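Monovalent Na+/H+ antiporter subunit D (Dietzia sp. DQ12-45-1b, PDB 7D3U) probably takes part in sodium/proton antiport across the cell membrane, as the complex I-related subunit D of a bacterial Mrp complex. Local coordinates at residues I299-L313 with A411-I425. Numbering follows the deposited sequence.
Sequences ILAFHMVSQIGYILL and AVVVSILTLLSMLKI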
loop_
_atom_site.group_PDB
_atom_site.type_symbol
_atom_site.label_atom_id
_atom_site.label_comp_id
_atom_site.label_asym_id
_atom_site.label_seq_id
_atom_site.Cartn_x
_atom_site.Cartn_y
_atom_site.Cartn_z
ATOM N N ILE A 299 7.256 -11.439 1.145
ATOM C CA ILE A 299 6.116 -12.310 1.404
ATOM C C ILE A 299 5.014 -11.537 2.115
ATOM O O ILE A 299 3.827 -11.674 1.790
ATOM C CB ILE A 299 6.569 -13.533 2.220
ATOM C CG1 ILE A 299 7.188 -14.588 1.305
ATOM C CG2 ILE A 299 5.414 -14.108 3.009
ATOM C CD1 ILE A 299 7.773 -15.763 2.044
ATOM N N LEU A 300 5.392 -10.711 3.091
ATOM C CA LEU A 300 4.415 -9.971 3.874
ATOM C C LEU A 300 3.641 -8.960 3.041
ATOM O O LEU A 300 2.512 -8.628 3.399
ATOM C CB LEU A 300 5.105 -9.274 5.044
ATOM C CG LEU A 300 5.912 -10.194 5.958
ATOM C CD1 LEU A 300 6.627 -9.394 7.027
ATOM C CD2 LEU A 300 5.008 -11.233 6.587
ATOM N N ALA A 301 4.197 -8.486 1.924
ATOM C CA ALA A 301 3.443 -7.581 1.061
ATOM C C ALA A 301 2.266 -8.299 0.408
ATOM O O ALA A 301 1.125 -7.816 0.445
ATOM C CB ALA A 301 4.365 -6.980 0.003
ATOM N N PHE A 302 2.524 -9.455 -0.203
ATOM C CA PHE A 302 1.435 -10.238 -0.773
ATOM C C PHE A 302 0.469 -10.711 0.305
ATOM O O PHE A 302 -0.740 -10.810 0.060
ATOM C CB PHE A 302 1.996 -11.426 -1.544
ATOM C CG PHE A 302 2.246 -11.146 -2.995
ATOM C CD1 PHE A 302 1.195 -10.888 -3.855
ATOM C CD2 PHE A 302 3.531 -11.153 -3.501
ATOM C CE1 PHE A 302 1.423 -10.635 -5.188
ATOM C CE2 PHE A 302 3.764 -10.901 -4.833
ATOM C CZ PHE A 302 2.708 -10.642 -5.678
ATOM N N HIS A 303 0.976 -10.999 1.506
ATOM C CA HIS A 303 0.077 -11.350 2.600
ATOM C C HIS A 303 -0.801 -10.172 2.988
ATOM O O HIS A 303 -1.967 -10.353 3.346
ATOM C CB HIS A 303 0.871 -11.842 3.804
ATOM C CG HIS A 303 1.098 -13.318 3.806
ATOM N ND1 HIS A 303 2.184 -13.903 4.417
ATOM C CD2 HIS A 303 0.379 -14.328 3.264
ATOM C CE1 HIS A 303 2.123 -15.212 4.255
ATOM N NE2 HIS A 303 1.039 -15.496 3.558
ATOM N N MET A 304 -0.257 -8.957 2.929
ATOM C CA MET A 304 -1.066 -7.772 3.175
ATOM C C MET A 304 -2.140 -7.622 2.111
ATOM O O MET A 304 -3.267 -7.223 2.412
ATOM C CB MET A 304 -0.177 -6.533 3.219
ATOM C CG MET A 304 -0.872 -5.294 3.735
ATOM S SD MET A 304 0.313 -4.063 4.292
ATOM C CE MET A 304 1.487 -4.135 2.947
ATOM N N VAL A 305 -1.811 -7.945 0.861
ATOM C CA VAL A 305 -2.818 -7.922 -0.201
ATOM C C VAL A 305 -3.936 -8.914 0.106
ATOM O O VAL A 305 -5.130 -8.600 -0.013
ATOM C CB VAL A 305 -2.170 -8.210 -1.566
ATOM C CG1 VAL A 305 -3.236 -8.473 -2.611
ATOM C CG2 VAL A 305 -1.288 -7.054 -1.990
ATOM N N SER A 306 -3.564 -10.128 0.516
ATOM C CA SER A 306 -4.570 -11.148 0.806
ATOM C C SER A 306 -5.430 -10.760 2.002
ATOM O O SER A 306 -6.648 -10.963 1.993
ATOM C CB SER A 306 -3.897 -12.498 1.046
ATOM O OG SER A 306 -3.481 -12.622 2.394
ATOM N N GLN A 307 -4.822 -10.191 3.041
ATOM C CA GLN A 307 -5.606 -9.769 4.195
ATOM C C GLN A 307 -6.462 -8.550 3.876
ATOM O O GLN A 307 -7.515 -8.360 4.493
ATOM C CB GLN A 307 -4.694 -9.485 5.384
ATOM C CG GLN A 307 -3.843 -10.667 5.806
ATOM C CD GLN A 307 -4.666 -11.865 6.220
ATOM O OE1 GLN A 307 -4.623 -12.914 5.578
ATOM N NE2 GLN A 307 -5.413 -11.723 7.306
ATOM N N ILE A 308 -6.033 -7.710 2.933
ATOM C CA ILE A 308 -6.889 -6.626 2.466
ATOM C C ILE A 308 -8.110 -7.196 1.764
ATOM O O ILE A 308 -9.234 -6.711 1.942
ATOM C CB ILE A 308 -6.099 -5.677 1.547
ATOM C CG1 ILE A 308 -5.242 -4.726 2.379
ATOM C CG2 ILE A 308 -7.039 -4.896 0.654
ATOM C CD1 ILE A 308 -6.021 -3.968 3.415
ATOM N N GLY A 309 -7.909 -8.239 0.960
ATOM C CA GLY A 309 -9.049 -8.946 0.399
ATOM C C GLY A 309 -9.937 -9.543 1.473
ATOM O O GLY A 309 -11.160 -9.604 1.322
ATOM N N TYR A 310 -9.330 -10.002 2.567
ATOM C CA TYR A 310 -10.100 -10.525 3.694
ATOM C C TYR A 310 -10.981 -9.446 4.311
ATOM O O TYR A 310 -12.172 -9.662 4.553
ATOM C CB TYR A 310 -9.158 -11.091 4.756
ATOM C CG TYR A 310 -9.008 -12.590 4.748
ATOM C CD1 TYR A 310 -9.884 -13.396 5.455
ATOM C CD2 TYR A 310 -7.974 -13.197 4.056
ATOM C CE1 TYR A 310 -9.745 -14.762 5.460
ATOM C CE2 TYR A 310 -7.826 -14.562 4.056
ATOM C CZ TYR A 310 -8.714 -15.340 4.758
ATOM O OH TYR A 310 -8.567 -16.706 4.756
ATOM N N ILE A 311 -10.399 -8.278 4.587
ATOM C CA ILE A 311 -11.128 -7.216 5.275
ATOM C C ILE A 311 -12.273 -6.709 4.412
ATOM O O ILE A 311 -13.425 -6.640 4.856
ATOM C CB ILE A 311 -10.175 -6.072 5.659
ATOM C CG1 ILE A 311 -9.071 -6.581 6.577
ATOM C CG2 ILE A 311 -10.942 -4.960 6.329
ATOM C CD1 ILE A 311 -7.933 -5.617 6.720
ATOM N N LEU A 312 -11.969 -6.333 3.169
ATOM C CA LEU A 312 -12.987 -5.782 2.285
ATOM C C LEU A 312 -14.120 -6.762 2.029
ATOM O O LEU A 312 -15.212 -6.337 1.642
ATOM C CB LEU A 312 -12.359 -5.357 0.962
ATOM C CG LEU A 312 -11.711 -3.977 0.992
ATOM C CD1 LEU A 312 -11.075 -3.647 -0.346
ATOM C CD2 LEU A 312 -12.726 -2.923 1.387
ATOM N N LEU A 313 -13.888 -8.059 2.234
ATOM C CA LEU A 313 -14.985 -9.015 2.156
ATOM C C LEU A 313 -16.060 -8.703 3.186
ATOM O O LEU A 313 -17.230 -9.042 2.986
ATOM C CB LEU A 313 -14.457 -10.434 2.346
ATOM C CG LEU A 313 -15.423 -11.568 2.020
ATOM C CD1 LEU A 313 -15.852 -11.482 0.571
ATOM C CD2 LEU A 313 -14.779 -12.908 2.312
ATOM N N ALA A 411 -12.126 -17.984 1.817
ATOM C CA ALA A 411 -11.582 -17.398 3.033
ATOM C C ALA A 411 -11.155 -18.425 4.067
ATOM O O ALA A 411 -10.456 -18.070 5.021
ATOM C CB ALA A 411 -12.632 -16.518 3.712
ATOM N N VAL A 412 -11.561 -19.685 3.912
ATOM C CA VAL A 412 -11.156 -20.702 4.874
ATOM C C VAL A 412 -10.040 -21.543 4.262
ATOM O O VAL A 412 -9.228 -22.112 5.003
ATOM C CB VAL A 412 -12.326 -21.597 5.327
ATOM C CG1 VAL A 412 -12.880 -22.402 4.171
ATOM C CG2 VAL A 412 -11.924 -22.492 6.479
ATOM N N VAL A 413 -9.956 -21.619 2.932
ATOM C CA VAL A 413 -8.879 -22.370 2.300
ATOM C C VAL A 413 -7.599 -21.544 2.247
ATOM O O VAL A 413 -6.497 -22.079 2.411
ATOM C CB VAL A 413 -9.321 -22.837 0.901
ATOM C CG1 VAL A 413 -8.126 -22.992 -0.025
ATOM C CG2 VAL A 413 -10.091 -24.139 1.002
ATOM N N VAL A 414 -7.721 -20.230 2.040
ATOM C CA VAL A 414 -6.554 -19.361 1.940
ATOM C C VAL A 414 -5.732 -19.368 3.223
ATOM O O VAL A 414 -4.524 -19.102 3.188
ATOM C CB VAL A 414 -7.024 -17.943 1.550
ATOM C CG1 VAL A 414 -6.061 -16.871 2.030
ATOM C CG2 VAL A 414 -7.211 -17.856 0.048
ATOM N N SER A 415 -6.350 -19.698 4.360
ATOM C CA SER A 415 -5.595 -19.780 5.604
ATOM C C SER A 415 -4.555 -20.888 5.559
ATOM O O SER A 415 -3.500 -20.767 6.186
ATOM C CB SER A 415 -6.539 -19.988 6.783
ATOM O OG SER A 415 -7.023 -18.745 7.247
ATOM N N ILE A 416 -4.819 -21.965 4.817
ATOM C CA ILE A 416 -3.820 -23.022 4.691
ATOM C C ILE A 416 -2.585 -22.502 3.972
ATOM O O ILE A 416 -1.452 -22.775 4.382
ATOM C CB ILE A 416 -4.414 -24.246 3.975
ATOM C CG1 ILE A 416 -5.754 -24.623 4.596
ATOM C CG2 ILE A 416 -3.456 -25.416 4.061
ATOM C CD1 ILE A 416 -5.652 -24.978 6.053
ATOM N N LEU A 417 -2.776 -21.728 2.904
ATOM C CA LEU A 417 -1.632 -21.176 2.187
ATOM C C LEU A 417 -0.928 -20.107 3.015
ATOM O O LEU A 417 0.303 -19.993 2.976
ATOM C CB LEU A 417 -2.084 -20.614 0.842
ATOM C CG LEU A 417 -2.721 -21.643 -0.092
ATOM C CD1 LEU A 417 -3.451 -20.961 -1.230
ATOM C CD2 LEU A 417 -1.670 -22.593 -0.627
ATOM N N THR A 418 -1.691 -19.321 3.775
ATOM C CA THR A 418 -1.082 -18.342 4.670
ATOM C C THR A 418 -0.191 -19.031 5.695
ATOM O O THR A 418 0.944 -18.606 5.938
ATOM C CB THR A 418 -2.164 -17.520 5.369
ATOM O OG1 THR A 418 -2.655 -16.512 4.478
ATOM C CG2 THR A 418 -1.606 -16.851 6.612
ATOM N N LEU A 419 -0.693 -20.107 6.303
ATOM C CA LEU A 419 0.109 -20.858 7.257
ATOM C C LEU A 419 1.312 -21.495 6.580
ATOM O O LEU A 419 2.400 -21.545 7.158
ATOM C CB LEU A 419 -0.743 -21.921 7.942
ATOM C CG LEU A 419 -0.006 -22.716 9.016
ATOM C CD1 LEU A 419 0.554 -21.773 10.061
ATOM C CD2 LEU A 419 -0.920 -23.741 9.652
ATOM N N LEU A 420 1.139 -21.987 5.351
ATOM C CA LEU A 420 2.261 -22.566 4.621
ATOM C C LEU A 420 3.369 -21.543 4.417
ATOM O O LEU A 420 4.548 -21.847 4.617
ATOM C CB LEU A 420 1.782 -23.115 3.277
ATOM C CG LEU A 420 2.838 -23.542 2.256
ATOM C CD1 LEU A 420 3.830 -24.513 2.868
ATOM C CD2 LEU A 420 2.173 -24.160 1.041
ATOM N N SER A 421 3.009 -20.317 4.044
ATOM C CA SER A 421 4.037 -19.313 3.785
ATOM C C SER A 421 4.668 -18.814 5.081
ATOM O O SER A 421 5.886 -18.591 5.140
ATOM C CB SER A 421 3.450 -18.157 2.985
ATOM O OG SER A 421 4.205 -16.982 3.192
ATOM N N MET A 422 3.866 -18.638 6.132
ATOM C CA MET A 422 4.443 -18.245 7.412
ATOM C C MET A 422 5.363 -19.329 7.956
ATOM O O MET A 422 6.396 -19.022 8.561
ATOM C CB MET A 422 3.343 -17.920 8.421
ATOM C CG MET A 422 2.462 -16.746 8.030
ATOM S SD MET A 422 3.386 -15.348 7.371
ATOM C CE MET A 422 4.261 -14.802 8.828
ATOM N N LEU A 423 5.029 -20.600 7.723
ATOM C CA LEU A 423 5.916 -21.683 8.121
ATOM C C LEU A 423 7.162 -21.724 7.254
ATOM O O LEU A 423 8.234 -22.089 7.739
ATOM C CB LEU A 423 5.183 -23.019 8.049
ATOM C CG LEU A 423 4.234 -23.323 9.204
ATOM C CD1 LEU A 423 3.658 -24.716 9.055
ATOM C CD2 LEU A 423 4.948 -23.173 10.532
ATOM N N LYS A 424 7.044 -21.356 5.979
ATOM C CA LYS A 424 8.231 -21.241 5.141
ATOM C C LYS A 424 9.183 -20.191 5.694
ATOM O O LYS A 424 10.398 -20.410 5.745
ATOM C CB LYS A 424 7.833 -20.902 3.707
ATOM C CG LYS A 424 8.872 -21.287 2.675
ATOM C CD LYS A 424 8.220 -21.723 1.380
ATOM C CE LYS A 424 7.189 -20.712 0.912
ATOM N NZ LYS A 424 7.777 -19.355 0.736
ATOM N N ILE A 425 8.646 -19.051 6.131
ATOM C CA ILE A 425 9.493 -18.029 6.748
ATOM C C ILE A 425 10.108 -18.560 8.038
ATOM O O ILE A 425 11.321 -18.454 8.264
ATOM C CB ILE A 425 8.693 -16.742 7.005
ATOM C CG1 ILE A 425 8.280 -16.091 5.691
ATOM C CG2 ILE A 425 9.526 -15.764 7.803
ATOM C CD1 ILE A 425 7.538 -14.796 5.881
#
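Tyr310 reaches across from the helix of residues 299-313 and directs its hydroxyl at the backbone of the 411-425 helix, where OH donates to Ala411 O; the modelled length of this bond is doubtful at the resolution of the map. The acceptor lies near the plane of the tyrosine ring, at its edge. Val414 also meets the ring edge, its CG1 3.5 Å from Tyr310 CE2, while Ala411 CB lies 3.8 Å from Tyr310 CE1. Here the 411-425 helix is kinked: Ser415 and Ile416 lack the regular amide bond to the residue four before, and Ile416 N bonds Val413 O instead.

Midway, the His303 imidazole packs obliquely beside Thr418 and Ser421, its NE2 3.7 Å from Thr418 CA. Met422, bent at chi2 (-43°) and chi3 (-68°), brings SD obliquely to the ring, 4.2 Å from the His303 centroid. The same histidine touches Lys337 of helix 320-350. Gln307 NE2 hydrogen-bonds the hydroxyl of Tyr329 on that helix.

Apolar contacts close the other end: Ile299 and Ile425 meet tip to tip, CG2 to CD1 3.6 Å, and Leu300 CD2 packs against Met422 CE.

The short segments' axes run nearly antiparallel (162°), 11.2 Å apart at closest approach; this is a pairing of two membrane-spanning helices, bridged mainly by side chains, within the antiporter fold shared with complex I.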